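Local coordinates for uncharacterized protein (Bacteroides ovatus, PDB 4E6F) that is of unknown function but belongs to the DUF4468 family, whose members carry a TBP-like fold, at residues Y135-A140 / K150-T155. Residues are numbered along the deposited sequence; the frame is centred on the assembly and turned at random.
Sequences YALNKA and KWRRKT. With NO3 (nitrate ion), chain C.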
loop_
_atom_site.group_PDB
_atom_site.type_symbol
_atom_site.label_atom_id
_atom_site.label_comp_id
_atom_site.label_asym_id
_atom_site.label_seq_id
_atom_site.Cartn_x
_atom_site.Cartn_y
_atom_site.Cartn_z
ATOM N N TYR A 135 -12.801 9.350 -10.095
ATOM C CA TYR A 135 -13.325 10.248 -9.062
ATOM C C TYR A 135 -12.340 11.302 -8.588
ATOM O O TYR A 135 -12.774 12.392 -8.220
ATOM C CB TYR A 135 -13.765 9.422 -7.841
ATOM C CG TYR A 135 -14.873 8.457 -8.191
ATOM C CD1 TYR A 135 -16.185 8.900 -8.349
ATOM C CD2 TYR A 135 -14.604 7.111 -8.424
ATOM C CE1 TYR A 135 -17.200 8.028 -8.737
ATOM C CE2 TYR A 135 -15.612 6.229 -8.811
ATOM C CZ TYR A 135 -16.911 6.689 -8.950
ATOM O OH TYR A 135 -17.909 5.827 -9.329
ATOM N N ALA A 136 -11.033 10.977 -8.572
ATOM C CA ALA A 136 -10.025 11.790 -7.899
ATOM C C ALA A 136 -9.120 12.638 -8.796
ATOM O O ALA A 136 -8.294 13.385 -8.269
ATOM C CB ALA A 136 -9.174 10.899 -7.010
ATOM N N LEU A 137 -9.251 12.523 -10.112
ATOM C CA LEU A 137 -8.520 13.396 -11.032
ATOM C C LEU A 137 -9.517 14.218 -11.784
ATOM O O LEU A 137 -10.636 13.747 -12.051
ATOM C CB LEU A 137 -7.630 12.632 -12.030
ATOM C CG LEU A 137 -6.460 11.861 -11.469
ATOM C CD1 LEU A 137 -5.644 11.273 -12.613
ATOM C CD2 LEU A 137 -5.580 12.733 -10.578
ATOM N N ASN A 138 -9.120 15.434 -12.170
ATOM C CA ASN A 138 -9.996 16.242 -13.009
ATOM C C ASN A 138 -10.079 15.569 -14.413
ATOM O O ASN A 138 -9.364 14.586 -14.672
ATOM C CB ASN A 138 -9.530 17.711 -13.063
ATOM C CG ASN A 138 -8.131 17.930 -13.622
ATOM O OD1 ASN A 138 -7.423 16.985 -14.036
ATOM N ND2 ASN A 138 -7.699 19.193 -13.607
ATOM N N LYS A 139 -10.974 16.050 -15.278
ATOM C CA LYS A 139 -11.208 15.501 -16.623
ATOM C C LYS A 139 -9.902 15.353 -17.436
ATOM O O LYS A 139 -9.688 14.296 -18.031
ATOM C CB LYS A 139 -12.203 16.385 -17.395
ATOM N N ALA A 140 -9.016 16.374 -17.383
ATOM C CA ALA A 140 -7.735 16.414 -18.115
ATOM C C ALA A 140 -6.620 15.614 -17.432
ATOM O O ALA A 140 -5.555 15.442 -18.032
ATOM C CB ALA A 140 -7.279 17.855 -18.288
ATOM N N LYS A 150 -6.489 14.603 -0.362
ATOM C CA LYS A 150 -5.843 14.035 0.828
ATOM C C LYS A 150 -5.901 12.514 0.798
ATOM O O LYS A 150 -4.939 11.861 1.185
ATOM C CB LYS A 150 -6.441 14.592 2.131
ATOM C CG LYS A 150 -7.886 14.171 2.437
ATOM C CD LYS A 150 -8.389 14.957 3.651
ATOM C CE LYS A 150 -9.729 14.399 4.088
ATOM N NZ LYS A 150 -10.345 15.225 5.184
ATOM N N TRP A 151 -7.018 11.953 0.318
ATOM C CA TRP A 151 -7.194 10.509 0.212
ATOM C C TRP A 151 -6.222 9.903 -0.792
ATOM O O TRP A 151 -5.556 8.912 -0.487
ATOM C CB TRP A 151 -8.634 10.197 -0.219
ATOM C CG TRP A 151 -9.642 10.696 0.769
ATOM C CD1 TRP A 151 -10.265 11.909 0.769
ATOM C CD2 TRP A 151 -10.068 10.023 1.953
ATOM N NE1 TRP A 151 -11.084 12.021 1.870
ATOM C CE2 TRP A 151 -10.979 10.874 2.617
ATOM C CE3 TRP A 151 -9.818 8.752 2.493
ATOM C CZ2 TRP A 151 -11.617 10.502 3.813
ATOM C CZ3 TRP A 151 -10.434 8.385 3.676
ATOM C CH2 TRP A 151 -11.316 9.260 4.333
ATOM N N ARG A 152 -6.145 10.493 -1.984
ATOM C CA ARG A 152 -5.292 9.952 -3.035
ATOM C C ARG A 152 -3.798 10.149 -2.696
ATOM O O ARG A 152 -3.012 9.197 -2.820
ATOM C CB ARG A 152 -5.653 10.585 -4.374
ATOM C CG ARG A 152 -4.775 10.061 -5.522
ATOM C CD ARG A 152 -5.532 10.108 -6.836
ATOM N NE ARG A 152 -4.657 9.887 -8.002
ATOM C CZ ARG A 152 -5.022 9.225 -9.095
ATOM N NH1 ARG A 152 -6.184 8.589 -9.138
ATOM N NH2 ARG A 152 -4.198 9.141 -10.130
ATOM N N ARG A 153 -3.396 11.362 -2.257
ATOM C CA ARG A 153 -1.993 11.557 -1.892
ATOM C C ARG A 153 -1.539 10.599 -0.793
ATOM O O ARG A 153 -0.466 9.994 -0.908
ATOM C CB ARG A 153 -1.752 12.981 -1.363
ATOM C CG ARG A 153 -1.761 14.058 -2.410
ATOM C CD ARG A 153 -1.122 15.328 -1.851
ATOM N NE ARG A 153 -1.478 16.491 -2.662
ATOM C CZ ARG A 153 -2.475 17.337 -2.397
ATOM N NH1 ARG A 153 -3.203 17.200 -1.292
ATOM N NH2 ARG A 153 -2.727 18.348 -3.216
ATOM N N LYS A 154 -2.289 10.554 0.319
ATOM C CA LYS A 154 -1.829 9.776 1.467
ATOM C C LYS A 154 -1.868 8.276 1.183
ATOM O O LYS A 154 -1.015 7.558 1.720
ATOM C CB LYS A 154 -2.587 10.162 2.749
ATOM C CG LYS A 154 -2.328 11.623 3.174
ATOM C CD LYS A 154 -0.869 11.928 3.448
ATOM C CE LYS A 154 -0.658 13.279 4.094
ATOM N NZ LYS A 154 -0.437 14.363 3.097
ATOM N N THR A 155 -2.797 7.803 0.327
ATOM C CA THR A 155 -2.812 6.364 0.009
ATOM C C THR A 155 -1.630 6.023 -0.919
ATOM O O THR A 155 -0.952 5.009 -0.719
ATOM C CB THR A 155 -4.147 5.907 -0.592
ATOM O OG1 THR A 155 -5.197 6.307 0.297
ATOM C CG2 THR A 155 -4.199 4.370 -0.779
HETATM N N NO3 C . -3.252 16.047 2.182
HETATM O O1 NO3 C . -3.976 16.966 1.830
HETATM O O2 NO3 C . -2.421 15.544 1.460
HETATM O O3 NO3 C . -3.404 15.567 3.415
#
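Leu-137 lies over one face of the Arg-152 guanidinium, its CG 3.7 Å above the plane and shifted toward the rim, the two side chains crossing at about a right angle. CG and both methyls take part: CD1 of Leu-137 comes nearest, 3.6 Å from NH2 of Arg-152, while CD2 stands 3.8 Å from CZ. Beside it, the methyl CB of Ala-136 meets CD of Arg-152 at 3.7 Å. With CG trans to the backbone N (chi1 179°) and the chain extended as far as NE, Arg-152 reaches straight out from helix 149-169 to these two residues. No hydrogen bond joins the segments; the buried charge is held from outside them. NE donates to the carbonyl O of Tyr-13, and NH1 to that of Ile-131, besides forming a salt bridge with Asp-133. Together these partners probably fix the plane that Leu-137 covers. A leucine in place of Arg-152 would probably leave Asp-133 without its counter-charge and the carbonyls of Tyr-13 and Ile-131 without these donors. On the same helix, NZ of Lys-154 donates a hydrogen bond to O2 of a nitrate, probably from the crystallisation liquor, at 2.8 Å, while Trp-151 packs edge-to-face with Phe-83 and Phe-117 of the sheet. The contact thus ties the end of short helix 133-136, where Leu-137 leaves helical geometry, to the long C-terminal helix packed on the antiparallel sheet of this TBP-like fold.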